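Local coordinates for protein DNA ligase (Archaeoglobus fulgidus, PDB 3GDE) that probably seals nicks in double-stranded DNA during replication, recombination and repair, using ATP and passing through an AMP-lysine intermediate, at residues R245-W251 with A374-D380. Residues are numbered along the deposited sequence; the frame is centred on the assembly and turned at random.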
# COMPACT_ATOMS: atom_id res chain seq x y z
N ARG A 245 -30.42 -8.60 -11.63
CA ARG A 245 -31.48 -8.61 -12.63
C ARG A 245 -31.52 -7.25 -13.32
O ARG A 245 -31.39 -7.15 -14.54
CB ARG A 245 -32.82 -8.96 -11.99
CG ARG A 245 -32.82 -10.26 -11.15
CD ARG A 245 -33.05 -11.52 -12.00
NE ARG A 245 -34.39 -11.56 -12.59
CZ ARG A 245 -34.95 -12.63 -13.15
NH1 ARG A 245 -34.30 -13.79 -13.21
NH2 ARG A 245 -36.18 -12.54 -13.65
N THR A 246 -31.71 -6.20 -12.52
CA THR A 246 -31.53 -4.82 -12.95
C THR A 246 -30.20 -4.35 -12.38
O THR A 246 -29.82 -4.74 -11.27
CB THR A 246 -32.69 -3.92 -12.46
OG1 THR A 246 -33.94 -4.53 -12.80
CG2 THR A 246 -32.63 -2.55 -13.11
N ALA A 247 -29.48 -3.52 -13.13
CA ALA A 247 -28.13 -3.10 -12.75
C ALA A 247 -27.88 -1.64 -13.07
O ALA A 247 -28.32 -1.14 -14.11
CB ALA A 247 -27.09 -3.97 -13.43
N ALA A 248 -27.17 -0.97 -12.17
CA ALA A 248 -26.63 0.36 -12.45
C ALA A 248 -25.33 0.16 -13.22
O ALA A 248 -24.44 -0.58 -12.79
CB ALA A 248 -26.39 1.12 -11.16
N VAL A 249 -25.23 0.80 -14.39
CA VAL A 249 -24.09 0.59 -15.28
C VAL A 249 -23.41 1.91 -15.58
O VAL A 249 -24.06 2.89 -15.92
CB VAL A 249 -24.49 -0.11 -16.61
CG1 VAL A 249 -23.25 -0.49 -17.42
CG2 VAL A 249 -25.33 -1.35 -16.36
N GLU A 250 -22.09 1.92 -15.43
CA GLU A 250 -21.27 3.08 -15.73
C GLU A 250 -20.10 2.64 -16.60
O GLU A 250 -19.82 1.46 -16.72
CB GLU A 250 -20.73 3.69 -14.43
CG GLU A 250 -21.80 4.26 -13.51
CD GLU A 250 -21.42 4.19 -12.02
OE1 GLU A 250 -20.25 3.92 -11.69
OE2 GLU A 250 -22.33 4.41 -11.19
N TRP A 251 -19.43 3.61 -17.22
CA TRP A 251 -18.19 3.35 -17.92
C TRP A 251 -17.11 2.94 -16.91
O TRP A 251 -17.10 3.43 -15.79
CB TRP A 251 -17.73 4.63 -18.65
CG TRP A 251 -18.47 4.91 -19.94
CD1 TRP A 251 -19.64 4.35 -20.37
CD2 TRP A 251 -18.09 5.86 -20.95
NE1 TRP A 251 -20.00 4.87 -21.59
CE2 TRP A 251 -19.07 5.80 -21.96
CE3 TRP A 251 -17.01 6.75 -21.09
CZ2 TRP A 251 -19.00 6.60 -23.11
CZ3 TRP A 251 -16.95 7.55 -22.22
CH2 TRP A 251 -17.94 7.46 -23.22
N ALA A 374 -19.98 10.47 -13.71
CA ALA A 374 -20.07 9.25 -14.50
C ALA A 374 -21.50 9.13 -15.03
O ALA A 374 -22.46 9.27 -14.28
CB ALA A 374 -19.69 8.03 -13.67
N LYS A 375 -21.62 8.90 -16.33
CA LYS A 375 -22.90 8.58 -16.91
C LYS A 375 -23.33 7.24 -16.34
O LYS A 375 -22.56 6.27 -16.30
CB LYS A 375 -22.80 8.57 -18.44
CG LYS A 375 -24.09 8.18 -19.18
CD LYS A 375 -23.90 8.27 -20.70
CE LYS A 375 -25.14 7.80 -21.46
NZ LYS A 375 -26.35 8.62 -21.12
N GLN A 376 -24.56 7.18 -15.85
CA GLN A 376 -25.09 5.95 -15.33
C GLN A 376 -26.41 5.63 -16.01
O GLN A 376 -27.23 6.51 -16.23
CB GLN A 376 -25.26 6.05 -13.82
CG GLN A 376 -25.56 4.73 -13.15
CD GLN A 376 -25.89 4.92 -11.69
OE1 GLN A 376 -25.05 4.68 -10.82
NE2 GLN A 376 -27.11 5.37 -11.41
N ILE A 377 -26.59 4.36 -16.35
CA ILE A 377 -27.89 3.85 -16.77
C ILE A 377 -28.33 2.77 -15.79
O ILE A 377 -27.51 2.18 -15.09
CB ILE A 377 -27.89 3.31 -18.23
CG1 ILE A 377 -26.83 2.21 -18.41
CG2 ILE A 377 -27.69 4.47 -19.22
CD1 ILE A 377 -27.15 1.20 -19.49
N VAL A 378 -29.64 2.56 -15.71
CA VAL A 378 -30.21 1.48 -14.91
C VAL A 378 -31.04 0.62 -15.86
O VAL A 378 -31.90 1.14 -16.57
CB VAL A 378 -31.05 2.01 -13.71
CG1 VAL A 378 -31.37 0.88 -12.75
CG2 VAL A 378 -30.30 3.10 -12.97
N THR A 379 -30.79 -0.68 -15.88
CA THR A 379 -31.34 -1.53 -16.94
C THR A 379 -31.30 -3.01 -16.62
O THR A 379 -30.49 -3.46 -15.80
CB THR A 379 -30.61 -1.27 -18.29
OG1 THR A 379 -31.26 -1.99 -19.35
CG2 THR A 379 -29.14 -1.69 -18.22
N ASP A 380 -32.19 -3.77 -17.26
CA ASP A 380 -32.14 -5.23 -17.25
C ASP A 380 -31.82 -5.77 -18.65
O ASP A 380 -31.76 -6.98 -18.86
CB ASP A 380 -33.44 -5.85 -16.69
CG ASP A 380 -34.71 -5.43 -17.46
OD1 ASP A 380 -35.82 -5.66 -16.91
OD2 ASP A 380 -34.62 -4.89 -18.59
O HOH W 1 -31.42 -8.56 -16.98
O HOH W 2 -20.10 6.25 -16.86
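Val249 and Ile377 face each other as a hydrogen-bonded pair of an antiparallel sheet in the nucleotide-binding (adenylation) domain of this ATP-dependent DNA ligase, and they illustrate how two strands far apart in sequence are zipped together beside the predicted active-site lysine, Lys252. Val249 N reaches Ile377 O at 2.8 Å, and Ile377 N returns to Val249 O at 3.0 Å; both donors lie in the carbonyl plane and both bonds bend little, with 164° at the hydrogen. The Ala247–Thr379 pair adds a second such couple, less straight, with each donor tilted out of the acceptor's carbonyl plane. Side chains then alternate between two faces. On one, Val249 CB meets Ile377 CG1 at 3.8 Å, a touch that follows from the Ile377 chi1 of 57°, which sets CG1 between its own N and carbonyl carbon; Val249 also packs on Met388 of helix 382-394. The other face carries Ala248, Glu250, Gln376 and Val378. Here Glu250, predicted to bind ATP, lays its CG 3.8 Å from Gln376 CG, and its carboxylate is nearly coplanar with the Gln376 amide, 7° apart. Its OE1 makes a salt bridge with Lys403 on the neighbouring strand 399-403, while Phe340, another predicted ATP-binding residue, touches the Glu250 side chain. Cutting Gln376 back to an alanine would keep CB but is likely to open a gap beside Glu250 CG and Ala248 CB, leaving the carboxylate one neighbour fewer at its side. Beyond the Val249–Ile377 pair a water bridges the strands, accepting from Trp251 N at 2.7 Å and donating to Lys375 O at 2.5 Å.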